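Local atomic coordinates of Crov588 (Cafeteriavirus, PDB entry 6NYR), a protein that is of unknown function but forms a circular leucine-rich-repeat solenoid built largely from FNIP repeats, a shape that might serve in binding other molecules. Residues Glu16-Leu21 with Phe42-Asp47; Ile36-Lys41 with Ile57-Thr62. All coordinates share one frame; numbering follows the deposited sequence.

Interaction 1: residues Glu16-Leu21 with Phe42-Asp47; sequences EFNDPL and FNQEID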
loop_
_atom_site.group_PDB
_atom_site.type_symbol
_atom_site.label_atom_id
_atom_site.label_comp_id
_atom_site.label_asym_id
_atom_site.label_seq_id
_atom_site.Cartn_x
_atom_site.Cartn_y
_atom_site.Cartn_z
ATOM N N GLU A 16 -13.597 7.865 -18.327
ATOM C CA GLU A 16 -14.511 8.831 -18.919
ATOM C C GLU A 16 -14.926 8.414 -20.325
ATOM O O GLU A 16 -15.650 9.160 -21.004
ATOM C CB GLU A 16 -13.847 10.213 -18.965
ATOM C CG GLU A 16 -13.337 10.696 -17.619
ATOM C CD GLU A 16 -14.452 11.065 -16.665
ATOM O OE1 GLU A 16 -15.391 11.776 -17.088
ATOM O OE2 GLU A 16 -14.395 10.638 -15.489
ATOM N N PHE A 17 -14.514 7.220 -20.758
ATOM C CA PHE A 17 -14.714 6.783 -22.134
ATOM C C PHE A 17 -16.169 6.377 -22.326
ATOM O O PHE A 17 -16.668 5.477 -21.643
ATOM C CB PHE A 17 -13.788 5.608 -22.459
ATOM C CG PHE A 17 -14.026 4.996 -23.821
ATOM C CD1 PHE A 17 -13.269 5.381 -24.917
ATOM C CD2 PHE A 17 -15.009 4.032 -24.001
ATOM C CE1 PHE A 17 -13.491 4.818 -26.164
ATOM C CE2 PHE A 17 -15.236 3.472 -25.245
ATOM C CZ PHE A 17 -14.475 3.865 -26.327
ATOM N N ASN A 18 -16.853 7.050 -23.247
ATOM C CA ASN A 18 -18.247 6.781 -23.569
ATOM C C ASN A 18 -18.406 7.059 -25.067
ATOM O O ASN A 18 -19.030 8.027 -25.495
ATOM C CB ASN A 18 -19.215 7.623 -22.737
ATOM C CG ASN A 18 -20.653 7.165 -22.889
ATOM O OD1 ASN A 18 -20.920 6.068 -23.390
ATOM N ND2 ASN A 18 -21.587 8.006 -22.466
ATOM N N ASP A 19 -17.828 6.184 -25.887
ATOM C CA ASP A 19 -17.929 6.277 -27.332
ATOM C C ASP A 19 -18.400 4.954 -27.917
ATOM O O ASP A 19 -18.034 3.884 -27.412
ATOM C CB ASP A 19 -16.565 6.642 -27.946
ATOM C CG ASP A 19 -16.249 8.117 -27.843
ATOM O OD1 ASP A 19 -17.196 8.933 -27.835
ATOM O OD2 ASP A 19 -15.050 8.461 -27.779
ATOM N N PRO A 20 -19.203 4.992 -28.981
ATOM C CA PRO A 20 -19.617 3.740 -29.628
ATOM C C PRO A 20 -18.415 2.914 -30.060
ATOM O O PRO A 20 -17.351 3.445 -30.387
ATOM C CB PRO A 20 -20.439 4.210 -30.835
ATOM C CG PRO A 20 -20.938 5.574 -30.443
ATOM C CD PRO A 20 -19.842 6.177 -29.593
ATOM N N LEU A 21 -18.600 1.597 -30.060
ATOM C CA LEU A 21 -17.510 0.662 -30.300
ATOM C C LEU A 21 -17.382 0.231 -31.755
ATOM O O LEU A 21 -16.518 -0.598 -32.064
ATOM C CB LEU A 21 -17.696 -0.587 -29.433
ATOM C CG LEU A 21 -17.778 -0.380 -27.924
ATOM C CD1 LEU A 21 -18.051 -1.709 -27.229
ATOM C CD2 LEU A 21 -16.501 0.252 -27.405
ATOM N N PHE A 42 -18.986 4.710 -19.489
ATOM C CA PHE A 42 -19.356 3.962 -20.683
ATOM C C PHE A 42 -20.810 3.511 -20.607
ATOM O O PHE A 42 -21.232 2.865 -19.644
ATOM C CB PHE A 42 -18.443 2.747 -20.866
ATOM C CG PHE A 42 -18.823 1.886 -22.035
ATOM C CD1 PHE A 42 -18.544 2.294 -23.329
ATOM C CD2 PHE A 42 -19.460 0.672 -21.842
ATOM C CE1 PHE A 42 -18.898 1.507 -24.411
ATOM C CE2 PHE A 42 -19.812 -0.120 -22.919
ATOM C CZ PHE A 42 -19.530 0.298 -24.205
ATOM N N ASN A 43 -21.581 3.852 -21.645
ATOM C CA ASN A 43 -22.987 3.471 -21.742
ATOM C C ASN A 43 -23.359 3.399 -23.226
ATOM O O ASN A 43 -24.072 4.241 -23.770
ATOM C CB ASN A 43 -23.877 4.454 -20.978
ATOM C CG ASN A 43 -25.293 3.946 -20.798
ATOM O OD1 ASN A 43 -25.547 2.745 -20.872
ATOM N ND2 ASN A 43 -26.224 4.859 -20.562
ATOM N N GLN A 44 -22.870 2.359 -23.899
ATOM C CA GLN A 44 -23.135 2.147 -25.316
ATOM C C GLN A 44 -23.409 0.666 -25.548
ATOM O O GLN A 44 -23.007 -0.190 -24.754
ATOM C CB GLN A 44 -21.958 2.612 -26.185
ATOM C CG GLN A 44 -21.593 4.082 -26.024
ATOM C CD GLN A 44 -22.668 5.026 -26.517
ATOM O OE1 GLN A 44 -23.469 4.676 -27.384
ATOM N NE2 GLN A 44 -22.694 6.233 -25.959
ATOM N N GLU A 45 -24.099 0.368 -26.650
ATOM C CA GLU A 45 -24.376 -1.015 -27.018
ATOM C C GLU A 45 -23.084 -1.819 -27.087
ATOM O O GLU A 45 -22.023 -1.300 -27.445
ATOM C CB GLU A 45 -25.086 -1.075 -28.373
ATOM C CG GLU A 45 -26.413 -0.338 -28.443
ATOM C CD GLU A 45 -27.514 -1.039 -27.675
ATOM O OE1 GLU A 45 -27.461 -2.283 -27.557
ATOM O OE2 GLU A 45 -28.429 -0.347 -27.181
ATOM N N ILE A 46 -23.173 -3.096 -26.720
ATOM C CA ILE A 46 -22.032 -3.997 -26.830
ATOM C C ILE A 46 -22.455 -5.335 -27.420
ATOM O O ILE A 46 -21.673 -6.295 -27.439
ATOM C CB ILE A 46 -21.354 -4.206 -25.463
ATOM C CG1 ILE A 46 -22.324 -4.838 -24.457
ATOM C CG2 ILE A 46 -20.842 -2.885 -24.905
ATOM C CD1 ILE A 46 -21.974 -6.260 -24.081
ATOM N N ASP A 47 -23.684 -5.403 -27.929
ATOM C CA ASP A 47 -24.244 -6.663 -28.404
ATOM C C ASP A 47 -23.351 -7.336 -29.442
ATOM O O ASP A 47 -22.688 -8.333 -29.141
ATOM C CB ASP A 47 -25.646 -6.440 -28.989
ATOM C CG ASP A 47 -26.758 -6.726 -27.990
ATOM O OD1 ASP A 47 -26.552 -7.566 -27.089
ATOM O OD2 ASP A 47 -27.845 -6.120 -28.113
#
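Phe42 meets the 16-21 segment along one side of its ring. Its CD1 lies 4.0 Å from Phe17 CD2, and the two phenylalanines run side by side, pointing the same way; both hold CG anti to the backbone N (chi1 177° in Phe42), consistent with that alignment. Further round the same ring, CZ touches Leu21 CD1 at 3.9 Å, the leucine crossing at about a right angle, while Asp19 O sits at the ring edge. Asn43 contributes its backbone: its N donates to Asn18 OD1 at 2.9 Å, whereas its own side-chain oxygen turns to the N of Asn66. Gln44 supplies the second donor, NE2 to Asn18 OD1 at 3.1 Å. Both donors stand well off the carbonyl plane of Asn18, 52° for Gln44 NE2 and on the opposite face for Asn43 N, so the oxygen is gripped from above and below. With chi1 at -59°, Gln44 CG is set against Asp19 C at 3.8 Å, and a bend at chi2 then turns the amide back to Asn18. Finally Ile46 CG2 packs on Leu21 CD1 at 3.8 Å, alongside it. The Phe-Asn pair of one segment thus faces the Phe-Asn pair of the next, and the asparagine oxygen bonding to the following coil is the kind of ladder found along leucine-rich-repeat solenoids, here with the FN element familiar from FNIP repeats.

Interaction 2: residues Ile36-Lys41 with Ile57-Thr62; sequences IEFGEK and IKFGWT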
loop_
_atom_site.group_PDB
_atom_site.type_symbol
_atom_site.label_atom_id
_atom_site.label_comp_id
_atom_site.label_asym_id
_atom_site.label_seq_id
_atom_site.Cartn_x
_atom_site.Cartn_y
_atom_site.Cartn_z
ATOM N N ILE A 36 -11.914 -7.155 -21.160
ATOM C CA ILE A 36 -12.187 -5.736 -21.341
ATOM C C ILE A 36 -12.646 -5.191 -19.997
ATOM O O ILE A 36 -13.501 -5.794 -19.337
ATOM C CB ILE A 36 -13.252 -5.475 -22.420
ATOM C CG1 ILE A 36 -12.728 -5.875 -23.797
ATOM C CG2 ILE A 36 -13.656 -4.004 -22.404
ATOM C CD1 ILE A 36 -13.782 -5.835 -24.884
ATOM N N GLU A 37 -12.082 -4.059 -19.592
ATOM C CA GLU A 37 -12.525 -3.342 -18.404
ATOM C C GLU A 37 -13.165 -2.032 -18.841
ATOM O O GLU A 37 -12.499 -1.183 -19.444
ATOM C CB GLU A 37 -11.365 -3.076 -17.446
ATOM C CG GLU A 37 -10.879 -4.304 -16.695
ATOM C CD GLU A 37 -9.812 -3.970 -15.670
ATOM O OE1 GLU A 37 -9.366 -2.802 -15.637
ATOM O OE2 GLU A 37 -9.427 -4.869 -14.893
ATOM N N PHE A 38 -14.451 -1.883 -18.559
ATOM C CA PHE A 38 -15.166 -0.640 -18.794
ATOM C C PHE A 38 -15.214 0.177 -17.508
ATOM O O PHE A 38 -15.028 -0.341 -16.402
ATOM C CB PHE A 38 -16.581 -0.916 -19.299
ATOM C CG PHE A 38 -16.632 -1.431 -20.712
ATOM C CD1 PHE A 38 -16.423 -0.575 -21.783
ATOM C CD2 PHE A 38 -16.892 -2.766 -20.970
ATOM C CE1 PHE A 38 -16.473 -1.043 -23.085
ATOM C CE2 PHE A 38 -16.943 -3.241 -22.271
ATOM C CZ PHE A 38 -16.732 -2.378 -23.328
ATOM N N GLY A 39 -15.457 1.475 -17.667
ATOM C CA GLY A 39 -15.386 2.394 -16.550
ATOM C C GLY A 39 -16.712 2.997 -16.144
ATOM O O GLY A 39 -17.774 2.416 -16.388
ATOM N N GLU A 40 -16.658 4.178 -15.525
ATOM C CA GLU A 40 -17.865 4.791 -14.988
ATOM C C GLU A 40 -18.799 5.239 -16.104
ATOM O O GLU A 40 -19.996 4.931 -16.089
ATOM C CB GLU A 40 -17.492 5.990 -14.110
ATOM C CG GLU A 40 -18.612 6.491 -13.213
ATOM C CD GLU A 40 -18.204 7.686 -12.366
ATOM O OE1 GLU A 40 -17.217 8.368 -12.720
ATOM O OE2 GLU A 40 -18.874 7.946 -11.343
ATOM N N LYS A 41 -18.267 5.950 -17.094
ATOM C CA LYS A 41 -19.106 6.686 -18.028
ATOM C C LYS A 41 -19.586 5.868 -19.217
ATOM O O LYS A 41 -20.514 6.306 -19.907
ATOM C CB LYS A 41 -18.351 7.921 -18.538
ATOM C CG LYS A 41 -18.103 8.984 -17.475
ATOM C CD LYS A 41 -19.403 9.669 -17.066
ATOM C CE LYS A 41 -19.152 10.830 -16.110
ATOM N NZ LYS A 41 -20.407 11.573 -15.792
ATOM N N ILE A 57 -15.580 -9.595 -19.341
ATOM C CA ILE A 57 -16.045 -8.215 -19.464
ATOM C C ILE A 57 -16.333 -7.715 -18.054
ATOM O O ILE A 57 -17.330 -8.111 -17.437
ATOM C CB ILE A 57 -17.283 -8.094 -20.364
ATOM C CG1 ILE A 57 -16.927 -8.504 -21.800
ATOM C CG2 ILE A 57 -17.827 -6.674 -20.337
ATOM C CD1 ILE A 57 -18.089 -8.476 -22.770
ATOM N N LYS A 58 -15.465 -6.845 -17.549
ATOM C CA LYS A 58 -15.571 -6.286 -16.207
ATOM C C LYS A 58 -15.990 -4.828 -16.324
ATOM O O LYS A 58 -15.340 -4.048 -17.025
ATOM C CB LYS A 58 -14.234 -6.419 -15.466
ATOM C CG LYS A 58 -14.307 -6.162 -13.969
ATOM C CD LYS A 58 -14.127 -4.693 -13.632
ATOM C CE LYS A 58 -14.024 -4.479 -12.124
ATOM N NZ LYS A 58 -12.658 -4.747 -11.593
ATOM N N PHE A 59 -17.086 -4.465 -15.657
ATOM C CA PHE A 59 -17.670 -3.140 -15.838
ATOM C C PHE A 59 -17.271 -2.126 -14.773
ATOM O O PHE A 59 -17.271 -0.925 -15.060
ATOM C CB PHE A 59 -19.203 -3.233 -15.876
ATOM C CG PHE A 59 -19.765 -3.466 -17.251
ATOM C CD1 PHE A 59 -19.939 -2.410 -18.127
ATOM C CD2 PHE A 59 -20.124 -4.738 -17.663
ATOM C CE1 PHE A 59 -20.450 -2.617 -19.392
ATOM C CE2 PHE A 59 -20.639 -4.949 -18.929
ATOM C CZ PHE A 59 -20.801 -3.888 -19.792
ATOM N N GLY A 60 -16.927 -2.550 -13.565
ATOM C CA GLY A 60 -16.588 -1.588 -12.531
ATOM C C GLY A 60 -17.815 -1.077 -11.808
ATOM O O GLY A 60 -18.778 -0.636 -12.443
ATOM N N TRP A 61 -17.770 -1.093 -10.473
ATOM C CA TRP A 61 -19.001 -1.081 -9.692
ATOM C C TRP A 61 -19.827 0.191 -9.855
ATOM O O TRP A 61 -21.037 0.148 -9.611
ATOM C CB TRP A 61 -18.678 -1.329 -8.212
ATOM C CG TRP A 61 -17.920 -0.242 -7.506
ATOM C CD1 TRP A 61 -16.589 0.044 -7.615
ATOM C CD2 TRP A 61 -18.452 0.683 -6.551
ATOM N NE1 TRP A 61 -16.263 1.101 -6.796
ATOM C CE2 TRP A 61 -17.389 1.511 -6.132
ATOM C CE3 TRP A 61 -19.725 0.897 -6.014
ATOM C CZ2 TRP A 61 -17.563 2.538 -5.204
ATOM C CZ3 TRP A 61 -19.897 1.916 -5.093
ATOM C CH2 TRP A 61 -18.821 2.724 -4.697
ATOM N N THR A 62 -19.230 1.306 -10.272
ATOM C CA THR A 62 -19.983 2.546 -10.428
ATOM C C THR A 62 -20.419 2.791 -11.870
ATOM O O THR A 62 -20.902 3.885 -12.185
ATOM C CB THR A 62 -19.174 3.749 -9.929
ATOM O OG1 THR A 62 -17.986 3.898 -10.716
ATOM C CG2 THR A 62 -18.795 3.579 -8.465
#
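Lys58 O accepts a hydrogen bond from Phe38 N at 2.8 Å and also takes a CA-H...O contact from Glu37 CA at 3.2 Å. Lys58 N in turn donates to Ile36 O at 2.9 Å, so one residue makes both main-chain hydrogen bonds between these two segments. The N-H...O angles, 159° at Lys58 O and 169° at Ile36 O, show both to be nearly straight. On the face carrying Glu37 and Lys58, Glu37 CG passes 4.2 Å from Lys58 CB, but the charged ends are not in contact, Glu37 OE2 lying 4.6 Å from Lys58 NZ; Glu37 OE1 is hydrogen-bonded to Thr12. Ile36 and Ile57 occupy the other face. Just beyond the strands, the Phe38 and Phe59 rings are close to parallel (23°) but offset, centroids 5.3 Å apart, with little of one above the other. Phe38 CD2 lies over one face of Phe59, and Ile57 CG2 meets the Phe38 edge, 4.0 Å from CE2. Farther on, Glu40 CG comes within 3.7 Å of Thr62 OG1. Successive short parallel strands lining the solenoid are characteristic of leucine-rich-repeat proteins; here buried phenylalanines and isoleucines fill the interior.

In the fold
The two contacts lie about 10 Å apart, centre to centre, near the N-terminal end of the ring. Their segments alternate along the chain: 16-21, 36-41, 42-47, then 57-62. Because 36-41 runs directly into 42-47, a single coil supplies one side of each contact, pairing with the preceding coil in interaction 1 and with the following coil in interaction 2. Interaction 2 belongs to the parallel strands 35-37 and 56-58, whereas interaction 1 joins the loops that follow strands 10-12 and 35-37. The contacts touch partly through apolar atoms, Leu21 CD1 lying 4.2 Å from Phe38 CZ, and partly where Asn18 packs on Lys41 O; Phe38 also stacks on Phe42. Strand pairing and loop packing therefore share one continuous interior, as expected of a solenoid.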